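Local structure of Lmo0135 protein (Listeria monocytogenes EGD-e, 5ISU) at residues A[336-349]-A[368-381]. The protein is the substrate-binding protein of an ABC transporter and probably serves peptide uptake. Residues are numbered along the deposited sequence; the frame is centred on the assembly and turned at random.
Sequences FDTSQKLTVYYLNN and GVTLDLKPTDPNAL
Thr-338 donates from OG1 to the O of Gly-368, 2.5 Å away, pinning the loop ahead of strand 341-347 to the residue whose positive phi closes the Schellman motif of helix 351-365. Lys-341 bends at chi3 (70°), which brings CE to 3.3 Å from OD2 of Asp-372; its NZ makes only a long salt bridge to that carboxylate. Leu-342 pairs in parallel: its N-H meets the O of Thr-370 almost straight (178°) while its O accepts from the N of Asp-372. Val-344 repeats the pattern with Asp-372 O and Lys-374 N, and its CG1 meets Leu-371 CD2 at 3.7 Å, the branches meeting roughly perpendicular. The aliphatic stem of Lys-374 lies along the ring of Tyr-345, a CH-pi contact that places Lys-374 CB 3.9 Å from the ring centroid, over the face. On the other side of the sheet Tyr-346 lays its ring against Pro-375, CA being 14° off the ring normal, and its O is gripped twice by Thr-376: from N at 2.8 Å, and from OG1, which stands above the carbonyl plane. Leu-347 packs tightly on Leu-381, with CD2 to CD2 at 3.3 Å, and Asn-348 N donates to Thr-376 O at 2.8 Å. Together these strands frame a right-handed beta-alpha-beta crossover: helix 351-365 covers the face bearing Tyr-346 and Leu-373, strand 395-400 pairs in parallel with the other edge of 341-347, and helix 378-385, with Asp-377 at its N-cap, follows strand 370-376.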
# COMPACT_ATOMS: atom_id res chain seq x y z
N PHE A 336 -13.26 11.77 -32.74
CA PHE A 336 -12.80 12.84 -31.87
C PHE A 336 -12.32 14.00 -32.73
O PHE A 336 -11.50 13.81 -33.64
CB PHE A 336 -11.66 12.30 -30.97
CG PHE A 336 -10.98 13.36 -30.14
CD1 PHE A 336 -11.59 13.88 -29.01
CD2 PHE A 336 -9.70 13.80 -30.47
CE1 PHE A 336 -10.96 14.85 -28.24
CE2 PHE A 336 -9.06 14.76 -29.69
CZ PHE A 336 -9.69 15.29 -28.58
N ASP A 337 -12.86 15.19 -32.49
CA ASP A 337 -12.42 16.35 -33.24
C ASP A 337 -11.16 16.90 -32.61
O ASP A 337 -11.21 17.53 -31.55
CB ASP A 337 -13.51 17.41 -33.34
CG ASP A 337 -14.58 17.04 -34.34
OD1 ASP A 337 -14.71 15.84 -34.67
OD2 ASP A 337 -15.31 17.95 -34.80
N THR A 338 -10.04 16.62 -33.28
CA THR A 338 -8.72 17.08 -32.84
C THR A 338 -8.68 18.58 -32.48
O THR A 338 -7.77 19.02 -31.78
CB THR A 338 -7.65 16.76 -33.89
OG1 THR A 338 -6.42 17.40 -33.53
CG2 THR A 338 -8.06 17.23 -35.28
N SER A 339 -9.67 19.34 -32.96
CA SER A 339 -9.82 20.76 -32.63
C SER A 339 -9.87 20.96 -31.11
O SER A 339 -9.35 21.95 -30.59
CB SER A 339 -11.14 21.31 -33.20
OG SER A 339 -11.23 21.07 -34.59
N GLN A 340 -10.50 20.01 -30.43
CA GLN A 340 -10.65 20.03 -28.98
C GLN A 340 -9.34 19.61 -28.31
O GLN A 340 -8.56 18.82 -28.86
CB GLN A 340 -11.80 19.12 -28.56
CG GLN A 340 -12.19 19.25 -27.10
CD GLN A 340 -13.48 18.51 -26.78
OE1 GLN A 340 -13.82 17.52 -27.43
NE2 GLN A 340 -14.20 18.99 -25.78
N LYS A 341 -9.13 20.12 -27.10
CA LYS A 341 -7.90 19.90 -26.33
C LYS A 341 -8.19 19.10 -25.06
O LYS A 341 -9.24 19.28 -24.44
CB LYS A 341 -7.29 21.27 -26.01
CG LYS A 341 -6.94 22.07 -27.26
CD LYS A 341 -6.79 23.57 -27.03
CE LYS A 341 -5.56 23.94 -26.23
NZ LYS A 341 -5.49 25.41 -26.02
N LEU A 342 -7.26 18.22 -24.70
CA LEU A 342 -7.41 17.37 -23.51
C LEU A 342 -6.52 17.86 -22.40
O LEU A 342 -5.49 18.48 -22.64
CB LEU A 342 -7.08 15.92 -23.83
CG LEU A 342 -7.99 15.21 -24.84
CD1 LEU A 342 -7.52 13.77 -25.03
CD2 LEU A 342 -9.45 15.24 -24.39
N THR A 343 -6.92 17.56 -21.17
CA THR A 343 -6.19 17.97 -19.98
C THR A 343 -5.64 16.79 -19.18
O THR A 343 -6.32 15.77 -19.00
CB THR A 343 -7.10 18.82 -19.05
OG1 THR A 343 -8.30 18.10 -18.74
CG2 THR A 343 -7.47 20.14 -19.71
N VAL A 344 -4.39 16.92 -18.73
CA VAL A 344 -3.78 15.92 -17.87
C VAL A 344 -3.54 16.59 -16.52
O VAL A 344 -2.83 17.59 -16.43
CB VAL A 344 -2.49 15.30 -18.44
CG1 VAL A 344 -1.47 16.37 -18.85
CG2 VAL A 344 -1.88 14.32 -17.43
N TYR A 345 -4.19 16.07 -15.49
CA TYR A 345 -4.07 16.62 -14.13
C TYR A 345 -3.16 15.73 -13.32
O TYR A 345 -3.31 14.52 -13.32
CB TYR A 345 -5.45 16.75 -13.46
CG TYR A 345 -6.23 18.02 -13.78
CD1 TYR A 345 -6.82 18.22 -15.03
CD2 TYR A 345 -6.42 19.00 -12.80
CE1 TYR A 345 -7.54 19.38 -15.31
CE2 TYR A 345 -7.14 20.17 -13.07
CZ TYR A 345 -7.70 20.35 -14.32
OH TYR A 345 -8.42 21.51 -14.57
N TYR A 346 -2.22 16.34 -12.62
CA TYR A 346 -1.25 15.61 -11.81
C TYR A 346 -0.76 16.49 -10.66
O TYR A 346 -1.15 17.66 -10.55
CB TYR A 346 -0.10 15.13 -12.71
CG TYR A 346 0.65 16.23 -13.42
CD1 TYR A 346 0.17 16.78 -14.61
CD2 TYR A 346 1.86 16.70 -12.92
CE1 TYR A 346 0.85 17.80 -15.25
CE2 TYR A 346 2.56 17.71 -13.55
CZ TYR A 346 2.05 18.26 -14.72
OH TYR A 346 2.75 19.26 -15.34
N LEU A 347 0.08 15.92 -9.79
CA LEU A 347 0.64 16.64 -8.64
C LEU A 347 1.70 17.66 -9.08
O LEU A 347 2.59 17.33 -9.86
CB LEU A 347 1.24 15.63 -7.66
CG LEU A 347 0.26 14.65 -7.01
CD1 LEU A 347 0.98 13.45 -6.40
CD2 LEU A 347 -0.61 15.35 -5.98
N ASN A 348 1.62 18.88 -8.56
CA ASN A 348 2.59 19.94 -8.92
C ASN A 348 3.94 19.87 -8.18
O ASN A 348 4.81 20.71 -8.40
CB ASN A 348 1.98 21.34 -8.72
CG ASN A 348 1.70 21.68 -7.26
OD1 ASN A 348 1.90 20.87 -6.35
ND2 ASN A 348 1.23 22.90 -7.03
N ASN A 349 4.10 18.87 -7.31
CA ASN A 349 5.32 18.69 -6.53
C ASN A 349 5.98 17.32 -6.77
O ASN A 349 6.65 16.79 -5.88
CB ASN A 349 4.98 18.84 -5.05
CG ASN A 349 4.05 17.74 -4.56
OD1 ASN A 349 3.52 16.94 -5.34
ND2 ASN A 349 3.85 17.69 -3.25
N GLY A 368 -1.78 13.57 -33.56
CA GLY A 368 -2.76 14.61 -33.85
C GLY A 368 -3.67 15.03 -32.70
O GLY A 368 -4.69 15.68 -32.94
N VAL A 369 -3.29 14.69 -31.46
CA VAL A 369 -4.10 15.04 -30.27
C VAL A 369 -3.35 16.07 -29.42
O VAL A 369 -2.19 15.86 -29.09
CB VAL A 369 -4.41 13.78 -29.40
CG1 VAL A 369 -5.16 14.16 -28.12
CG2 VAL A 369 -5.19 12.75 -30.21
N THR A 370 -4.02 17.16 -29.06
CA THR A 370 -3.42 18.23 -28.25
C THR A 370 -3.72 18.00 -26.77
O THR A 370 -4.89 17.90 -26.38
CB THR A 370 -3.94 19.63 -28.65
OG1 THR A 370 -3.76 19.81 -30.06
CG2 THR A 370 -3.20 20.74 -27.90
N LEU A 371 -2.67 17.93 -25.95
CA LEU A 371 -2.81 17.71 -24.51
C LEU A 371 -2.26 18.91 -23.76
O LEU A 371 -1.14 19.34 -24.02
CB LEU A 371 -2.03 16.45 -24.09
CG LEU A 371 -2.18 15.99 -22.64
CD1 LEU A 371 -3.57 15.43 -22.41
CD2 LEU A 371 -1.13 14.94 -22.27
N ASP A 372 -3.04 19.43 -22.82
CA ASP A 372 -2.66 20.57 -21.99
C ASP A 372 -2.29 20.08 -20.60
O ASP A 372 -3.09 19.39 -19.97
CB ASP A 372 -3.83 21.55 -21.82
CG ASP A 372 -4.21 22.26 -23.11
OD1 ASP A 372 -3.31 22.64 -23.90
OD2 ASP A 372 -5.42 22.49 -23.30
N LEU A 373 -1.10 20.44 -20.12
CA LEU A 373 -0.67 20.05 -18.77
C LEU A 373 -1.33 20.94 -17.75
O LEU A 373 -1.36 22.15 -17.91
CB LEU A 373 0.85 20.14 -18.61
CG LEU A 373 1.65 18.96 -19.13
CD1 LEU A 373 1.29 18.64 -20.57
CD2 LEU A 373 3.13 19.26 -18.97
N LYS A 374 -1.86 20.33 -16.70
CA LYS A 374 -2.52 21.08 -15.66
C LYS A 374 -2.01 20.58 -14.31
O LYS A 374 -2.72 19.88 -13.59
CB LYS A 374 -4.05 20.99 -15.82
CG LYS A 374 -4.81 22.25 -15.36
CD LYS A 374 -4.35 23.48 -16.15
CE LYS A 374 -5.21 24.71 -15.93
NZ LYS A 374 -6.55 24.60 -16.57
N PRO A 375 -0.77 20.94 -13.96
CA PRO A 375 -0.23 20.53 -12.67
C PRO A 375 -1.04 21.20 -11.56
O PRO A 375 -1.42 22.38 -11.72
CB PRO A 375 1.20 21.09 -12.69
CG PRO A 375 1.15 22.26 -13.61
CD PRO A 375 0.06 21.99 -14.60
N THR A 376 -1.31 20.50 -10.47
CA THR A 376 -2.11 21.08 -9.38
C THR A 376 -1.61 20.77 -7.96
O THR A 376 -0.83 19.84 -7.74
CB THR A 376 -3.58 20.63 -9.45
OG1 THR A 376 -3.66 19.23 -9.21
CG2 THR A 376 -4.20 20.95 -10.80
N ASP A 377 -2.11 21.58 -7.03
CA ASP A 377 -1.84 21.49 -5.59
C ASP A 377 -2.48 20.19 -5.08
O ASP A 377 -3.59 19.87 -5.52
CB ASP A 377 -2.46 22.74 -4.91
CG ASP A 377 -2.24 22.80 -3.40
OD1 ASP A 377 -2.75 21.94 -2.66
OD2 ASP A 377 -1.63 23.80 -2.95
N PRO A 378 -1.81 19.45 -4.17
CA PRO A 378 -2.35 18.17 -3.67
C PRO A 378 -3.78 18.21 -3.14
O PRO A 378 -4.60 17.40 -3.56
CB PRO A 378 -1.37 17.79 -2.55
CG PRO A 378 -0.10 18.45 -2.93
CD PRO A 378 -0.49 19.75 -3.58
N ASN A 379 -4.08 19.14 -2.23
CA ASN A 379 -5.43 19.24 -1.67
C ASN A 379 -6.44 19.43 -2.79
O ASN A 379 -7.44 18.72 -2.86
CB ASN A 379 -5.55 20.44 -0.71
CG ASN A 379 -4.58 20.37 0.45
OD1 ASN A 379 -3.70 19.50 0.50
ND2 ASN A 379 -4.71 21.32 1.38
N ALA A 380 -6.16 20.40 -3.66
CA ALA A 380 -7.03 20.71 -4.79
C ALA A 380 -7.23 19.50 -5.68
O ALA A 380 -8.32 19.27 -6.18
CB ALA A 380 -6.46 21.88 -5.59
N LEU A 381 -6.16 18.70 -5.86
CA LEU A 381 -6.23 17.51 -6.71
C LEU A 381 -7.19 16.46 -6.12
O LEU A 381 -7.92 15.81 -6.86
CB LEU A 381 -4.84 16.91 -6.93
CG LEU A 381 -4.73 15.74 -7.91
CD1 LEU A 381 -5.21 16.12 -9.31
CD2 LEU A 381 -3.30 15.23 -7.96